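Local coordinates for protein assemblin (Human herpesvirus 3, PDB 1VZV) that probably cleaves the capsid assembly protein as a serine endopeptidase during virion maturation in the nucleus, and is active as a dimer, at residues L3-Y8 against T141-D146; N39-K44 against A189-S194. One frame throughout, in Å; residues are numbered along the deposited sequence.

Both interactions are built on the β-barrel of assemblin, yet they do not touch: their centres lie 18 Å apart and their nearest atoms about 7 Å. Interaction 1 joins strand 3-8 to strand 144-146, whereas interaction 2 sets a turn that follows strand 37-40 against helix 185-197, next to the second subunit. The catalytic triad of His42, Ser110 and His129 relates the two. His42 belongs to the turn of interaction 2, and Arg43 there has its side chain about 7 Å from that of His129; in interaction 1 the side chain of Thr141 is about 6 Å from that of Ser110.

Interaction 1: L3-Y8 against T141-D146; sequences LYVAGY and TVVNYD
Tyr4 and Ala6 pair with Asp146 and Asn144 as strand 3-8 runs antiparallel to strand 144-146, the axes 4.7 Å apart at closest and their directions 157° apart. Two antiparallel hydrogen-bonded pairs result, each with a bond in both directions: Tyr4 N to Asp146 O is 2.9 Å and nearly straight at 169°, while Asn144 N to Ala6 O, 3.2 Å, is the longest of the four. Between them lies the non-hydrogen-bonded pair Val5-Tyr145, where Tyr145 CA approaches Tyr4 O at 3.1 Å in a CA-H...O contact. The side chains of this middle pair lie side by side on one face of the sheet. Val5 CG1 sits over the centre of the Tyr145 ring in a CH-pi contact, 4.0 Å from the centroid, and CG2 meets CD2 of the same ring. With CG1 anti to the backbone N (chi1 -169°), Val5 also lays that methyl 3.8 Å from Val143 CB. A branched valine suits this place because CG1 can meet both Tyr145 and Val143 while CG2 packs on the ring's CD2 side. Leu3 CD2 reaches Tyr145 CD2 obliquely, and helix 96-105 covers this apolar side through Leu99, which touches both residues. Tyrosine fits here because its ring fills the core while its buried hydroxyl bonds to Leu106 O. Tyr4, Ala6, Asn144 and Asp146 turn to the opposite face, where the small Ala6 packs on Ser152 and Asn144 ND2 bonds to Ser152 O. Beyond the bridges, Gly7, which has no side chain, passes Val143 CG1 at 4.1 Å from its CA. Strand 61-67 bonds to the other edge of strand 3-8, and Thr141 and Val143 bond through their backbones to Val109 and Pro107, so the pair helps close the seven-stranded β-barrel of the herpesvirus assemblin fold.

Interaction 2: N39-K44 against A189-S194; sequences NIDHRK and AKVLLS
Val191 of helix 185-197 packs against Ile40, Asp41 and Arg43 in a mainly apolar contact between a tight turn at the end of strand 37-40 and a helix beside the second subunit. No hydrogen bond joins the two segments. Val191 CG1 comes 3.5 Å from Ile40 O, 3.6 Å from Asp41 CB and 3.5 Å from Arg43 CG; its short, branched side chain can fit among all three. Ile40 spreads the apolar surface further, CD1 meeting Leu192 CD2 at 4.0 Å. The chain makes a type I' turn from Ile40 to Arg43, with Arg43 N bonded to Ile40 O, and in the S21 assemblin active site this turn carries the catalytic His42. Bends at chi2 and chi3 (-67° and -88°) fold the Arg43 chain so that its guanidinium lies with one face over Val191 CG2, 4.0 Å above the plane, while NE forms a salt bridge with Asp45. Asp41 OD2 stays 3.7 Å from Ser194 OG, and both side chains look instead to the second subunit: Asp41 OD1 bonds to its His81 NE2, and Ser194 OG to its Ala79 O.

Interaction 1: L3-Y8 against T141-D146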
loop_
_atom_site.group_PDB
_atom_site.type_symbol
_atom_site.label_atom_id
_atom_site.label_comp_id
_atom_site.label_asym_id
_atom_site.label_seq_id
_atom_site.Cartn_x
_atom_site.Cartn_y
_atom_site.Cartn_z
ATOM N N LEU A 3 -22.368 -2.096 -1.895
ATOM C CA LEU A 3 -21.664 -1.486 -2.979
ATOM C C LEU A 3 -21.874 -2.432 -4.121
ATOM O O LEU A 3 -21.971 -3.639 -3.929
ATOM C CB LEU A 3 -20.180 -1.420 -2.678
ATOM C CG LEU A 3 -19.619 -0.279 -1.827
ATOM C CD1 LEU A 3 -20.383 -0.183 -0.500
ATOM C CD2 LEU A 3 -18.112 -0.503 -1.611
ATOM N N TYR A 4 -22.022 -1.876 -5.306
ATOM C CA TYR A 4 -22.185 -2.677 -6.486
ATOM C C TYR A 4 -20.956 -2.356 -7.261
ATOM O O TYR A 4 -20.514 -1.207 -7.273
ATOM C CB TYR A 4 -23.423 -2.255 -7.248
ATOM C CG TYR A 4 -24.649 -2.604 -6.489
ATOM C CD1 TYR A 4 -25.093 -1.793 -5.451
ATOM C CD2 TYR A 4 -25.285 -3.823 -6.700
ATOM C CE1 TYR A 4 -26.114 -2.186 -4.635
ATOM C CE2 TYR A 4 -26.323 -4.229 -5.878
ATOM C CZ TYR A 4 -26.722 -3.404 -4.847
ATOM O OH TYR A 4 -27.719 -3.816 -4.011
ATOM N N VAL A 5 -20.352 -3.393 -7.818
ATOM C CA VAL A 5 -19.149 -3.265 -8.617
ATOM C C VAL A 5 -19.527 -3.833 -9.978
ATOM O O VAL A 5 -20.271 -4.816 -10.041
ATOM C CB VAL A 5 -18.033 -4.134 -8.037
ATOM C CG1 VAL A 5 -16.724 -3.814 -8.692
ATOM C CG2 VAL A 5 -17.946 -3.948 -6.560
ATOM N N ALA A 6 -19.078 -3.193 -11.053
ATOM C CA ALA A 6 -19.361 -3.675 -12.399
ATOM C C ALA A 6 -18.144 -3.391 -13.278
ATOM O O ALA A 6 -17.473 -2.380 -13.096
ATOM C CB ALA A 6 -20.593 -3.003 -12.955
ATOM N N GLY A 7 -17.819 -4.305 -14.186
ATOM C CA GLY A 7 -16.674 -4.123 -15.058
ATOM C C GLY A 7 -16.560 -5.349 -15.930
ATOM O O GLY A 7 -17.382 -6.254 -15.822
ATOM N N TYR A 8 -15.568 -5.379 -16.814
ATOM C CA TYR A 8 -15.351 -6.515 -17.702
ATOM C C TYR A 8 -14.384 -7.486 -17.078
ATOM O O TYR A 8 -13.293 -7.105 -16.652
ATOM C CB TYR A 8 -14.712 -6.080 -19.004
ATOM C CG TYR A 8 -15.519 -5.180 -19.885
ATOM C CD1 TYR A 8 -16.421 -5.704 -20.783
ATOM C CD2 TYR A 8 -15.282 -3.815 -19.911
ATOM C CE1 TYR A 8 -17.049 -4.925 -21.678
ATOM C CE2 TYR A 8 -15.910 -3.024 -20.806
ATOM C CZ TYR A 8 -16.793 -3.587 -21.695
ATOM O OH TYR A 8 -17.398 -2.806 -22.651
ATOM N N THR A 141 -9.579 -4.678 -17.042
ATOM C CA THR A 141 -9.991 -5.050 -15.690
ATOM C C THR A 141 -10.137 -3.970 -14.642
ATOM O O THR A 141 -10.084 -4.270 -13.457
ATOM C CB THR A 141 -9.110 -6.194 -15.090
ATOM O OG1 THR A 141 -7.724 -5.819 -15.085
ATOM C CG2 THR A 141 -9.285 -7.488 -15.843
ATOM N N VAL A 142 -10.272 -2.711 -15.037
ATOM C CA VAL A 142 -10.486 -1.671 -14.038
ATOM C C VAL A 142 -11.994 -1.720 -13.720
ATOM O O VAL A 142 -12.803 -2.091 -14.581
ATOM C CB VAL A 142 -10.028 -0.313 -14.554
ATOM C CG1 VAL A 142 -11.020 0.747 -14.217
ATOM C CG2 VAL A 142 -8.699 0.024 -13.944
ATOM N N VAL A 143 -12.383 -1.438 -12.485
ATOM C CA VAL A 143 -13.794 -1.503 -12.160
ATOM C C VAL A 143 -14.390 -0.243 -11.570
ATOM O O VAL A 143 -13.673 0.661 -11.173
ATOM C CB VAL A 143 -14.118 -2.695 -11.252
ATOM C CG1 VAL A 143 -13.984 -3.958 -12.018
ATOM C CG2 VAL A 143 -13.235 -2.704 -10.055
ATOM N N ASN A 144 -15.716 -0.175 -11.581
ATOM C CA ASN A 144 -16.442 0.940 -11.028
ATOM C C ASN A 144 -17.301 0.376 -9.906
ATOM O O ASN A 144 -17.780 -0.755 -9.986
ATOM C CB ASN A 144 -17.295 1.610 -12.100
ATOM C CG ASN A 144 -17.849 2.956 -11.658
ATOM O OD1 ASN A 144 -17.107 3.856 -11.280
ATOM N ND2 ASN A 144 -19.164 3.102 -11.716
ATOM N N TYR A 145 -17.386 1.141 -8.822
ATOM C CA TYR A 145 -18.154 0.819 -7.616
ATOM C C TYR A 145 -19.119 1.982 -7.378
ATOM O O TYR A 145 -18.760 3.135 -7.642
ATOM C CB TYR A 145 -17.251 0.813 -6.379
ATOM C CG TYR A 145 -16.166 -0.220 -6.275
ATOM C CD1 TYR A 145 -14.981 -0.096 -6.989
ATOM C CD2 TYR A 145 -16.295 -1.275 -5.386
ATOM C CE1 TYR A 145 -13.941 -1.005 -6.819
ATOM C CE2 TYR A 145 -15.271 -2.188 -5.200
ATOM C CZ TYR A 145 -14.087 -2.060 -5.919
ATOM O OH TYR A 145 -13.085 -3.003 -5.743
ATOM N N ASP A 146 -20.315 1.691 -6.869
ATOM C CA ASP A 146 -21.307 2.732 -6.534
ATOM C C ASP A 146 -22.346 2.141 -5.618
ATOM O O ASP A 146 -22.226 0.975 -5.251
ATOM C CB ASP A 146 -22.007 3.316 -7.758
ATOM C CG ASP A 146 -22.296 4.797 -7.606
ATOM O OD1 ASP A 146 -22.535 5.271 -6.492
ATOM O OD2 ASP A 146 -22.253 5.507 -8.610
#

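Interaction 2: N39-K44 against A189-S194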
loop_
_atom_site.group_PDB
_atom_site.type_symbol
_atom_site.label_atom_id
_atom_site.label_comp_id
_atom_site.label_asym_id
_atom_site.label_seq_id
_atom_site.Cartn_x
_atom_site.Cartn_y
_atom_site.Cartn_z
ATOM N N ASN A 39 -13.889 -12.210 -3.624
ATOM C CA ASN A 39 -13.052 -12.117 -2.450
ATOM C C ASN A 39 -11.925 -11.152 -2.770
ATOM O O ASN A 39 -11.809 -10.691 -3.903
ATOM C CB ASN A 39 -12.556 -13.499 -1.973
ATOM C CG ASN A 39 -11.576 -14.155 -2.924
ATOM O OD1 ASN A 39 -10.823 -13.481 -3.629
ATOM N ND2 ASN A 39 -11.555 -15.491 -2.922
ATOM N N ILE A 40 -11.103 -10.846 -1.780
ATOM C CA ILE A 40 -9.999 -9.909 -1.935
ATOM C C ILE A 40 -8.669 -10.665 -1.973
ATOM O O ILE A 40 -8.456 -11.528 -1.156
ATOM C CB ILE A 40 -9.986 -8.950 -0.715
ATOM C CG1 ILE A 40 -11.285 -8.154 -0.627
ATOM C CG2 ILE A 40 -8.736 -8.074 -0.719
ATOM C CD1 ILE A 40 -11.397 -7.379 0.636
ATOM N N ASP A 41 -7.792 -10.355 -2.922
ATOM C CA ASP A 41 -6.466 -10.988 -3.019
ATOM C C ASP A 41 -6.536 -12.472 -3.382
ATOM O O ASP A 41 -5.524 -13.186 -3.305
ATOM C CB ASP A 41 -5.704 -10.794 -1.675
ATOM C CG ASP A 41 -4.218 -11.311 -1.698
ATOM O OD1 ASP A 41 -3.481 -10.943 -2.646
ATOM O OD2 ASP A 41 -3.776 -12.037 -0.745
ATOM N N HIS A 42 -7.702 -12.919 -3.851
ATOM C CA HIS A 42 -7.941 -14.341 -4.195
ATOM C C HIS A 42 -8.023 -15.207 -2.931
ATOM O O HIS A 42 -8.008 -16.430 -3.010
ATOM C CB HIS A 42 -6.889 -14.923 -5.139
ATOM C CG HIS A 42 -6.933 -14.366 -6.520
ATOM N ND1 HIS A 42 -7.811 -14.775 -7.495
ATOM C CD2 HIS A 42 -6.147 -13.431 -7.110
ATOM C CE1 HIS A 42 -7.534 -14.091 -8.618
ATOM N NE2 HIS A 42 -6.528 -13.258 -8.438
ATOM N N ARG A 43 -8.142 -14.550 -1.776
ATOM C CA ARG A 43 -8.256 -15.194 -0.482
ATOM C C ARG A 43 -9.602 -15.867 -0.282
ATOM O O ARG A 43 -10.608 -15.225 -0.027
ATOM C CB ARG A 43 -8.024 -14.185 0.642
ATOM C CG ARG A 43 -6.574 -13.811 0.850
ATOM C CD ARG A 43 -5.776 -14.999 1.360
ATOM N NE ARG A 43 -5.792 -15.114 2.818
ATOM C CZ ARG A 43 -4.911 -14.512 3.621
ATOM N NH1 ARG A 43 -3.938 -13.758 3.087
ATOM N NH2 ARG A 43 -4.990 -14.664 4.952
ATOM N N LYS A 44 -9.590 -17.183 -0.387
ATOM C CA LYS A 44 -10.756 -18.027 -0.191
ATOM C C LYS A 44 -11.344 -17.747 1.173
ATOM O O LYS A 44 -12.540 -17.868 1.353
ATOM C CB LYS A 44 -10.341 -19.511 -0.259
ATOM C CG LYS A 44 -9.586 -19.895 -1.558
ATOM C CD LYS A 44 -9.219 -21.383 -1.669
ATOM C CE LYS A 44 -8.597 -21.702 -3.054
ATOM N NZ LYS A 44 -9.505 -21.342 -4.215
ATOM N N ALA A 189 -7.528 -6.947 7.928
ATOM C CA ALA A 189 -6.425 -5.984 7.934
ATOM C C ALA A 189 -5.125 -6.606 7.424
ATOM O O ALA A 189 -4.187 -5.901 7.038
ATOM C CB ALA A 189 -6.231 -5.414 9.310
ATOM N N LYS A 190 -5.097 -7.935 7.406
ATOM C CA LYS A 190 -3.945 -8.693 6.927
ATOM C C LYS A 190 -4.100 -8.951 5.434
ATOM O O LYS A 190 -3.130 -8.910 4.694
ATOM C CB LYS A 190 -3.798 -10.026 7.691
ATOM C CG LYS A 190 -3.248 -9.886 9.120
ATOM C CD LYS A 190 -3.255 -11.199 9.892
ATOM C CE LYS A 190 -2.754 -10.984 11.345
ATOM N NZ LYS A 190 -1.243 -10.898 11.532
ATOM N N VAL A 191 -5.307 -9.248 4.978
ATOM C CA VAL A 191 -5.455 -9.460 3.553
ATOM C C VAL A 191 -5.247 -8.113 2.855
ATOM O O VAL A 191 -4.609 -8.044 1.816
ATOM C CB VAL A 191 -6.840 -10.022 3.161
ATOM C CG1 VAL A 191 -6.852 -10.381 1.682
ATOM C CG2 VAL A 191 -7.193 -11.227 3.989
ATOM N N LEU A 192 -5.763 -7.040 3.451
ATOM C CA LEU A 192 -5.646 -5.704 2.870
ATOM C C LEU A 192 -4.238 -5.166 2.992
ATOM O O LEU A 192 -3.851 -4.291 2.235
ATOM C CB LEU A 192 -6.666 -4.730 3.471
ATOM C CG LEU A 192 -8.169 -4.954 3.243
ATOM C CD1 LEU A 192 -8.951 -3.864 3.939
ATOM C CD2 LEU A 192 -8.500 -4.953 1.787
ATOM N N LEU A 193 -3.486 -5.642 3.978
ATOM C CA LEU A 193 -2.100 -5.222 4.096
ATOM C C LEU A 193 -1.346 -6.008 3.032
ATOM O O LEU A 193 -0.400 -5.515 2.448
ATOM C CB LEU A 193 -1.496 -5.573 5.458
ATOM C CG LEU A 193 0.039 -5.470 5.449
ATOM C CD1 LEU A 193 0.422 -4.037 5.376
ATOM C CD2 LEU A 193 0.670 -6.087 6.646
ATOM N N SER A 194 -1.769 -7.241 2.779
ATOM C CA SER A 194 -1.103 -8.101 1.805
ATOM C C SER A 194 -1.193 -7.610 0.372
ATOM O O SER A 194 -0.347 -7.956 -0.445
ATOM C CB SER A 194 -1.633 -9.533 1.904
ATOM O OG SER A 194 -0.994 -10.376 0.959
#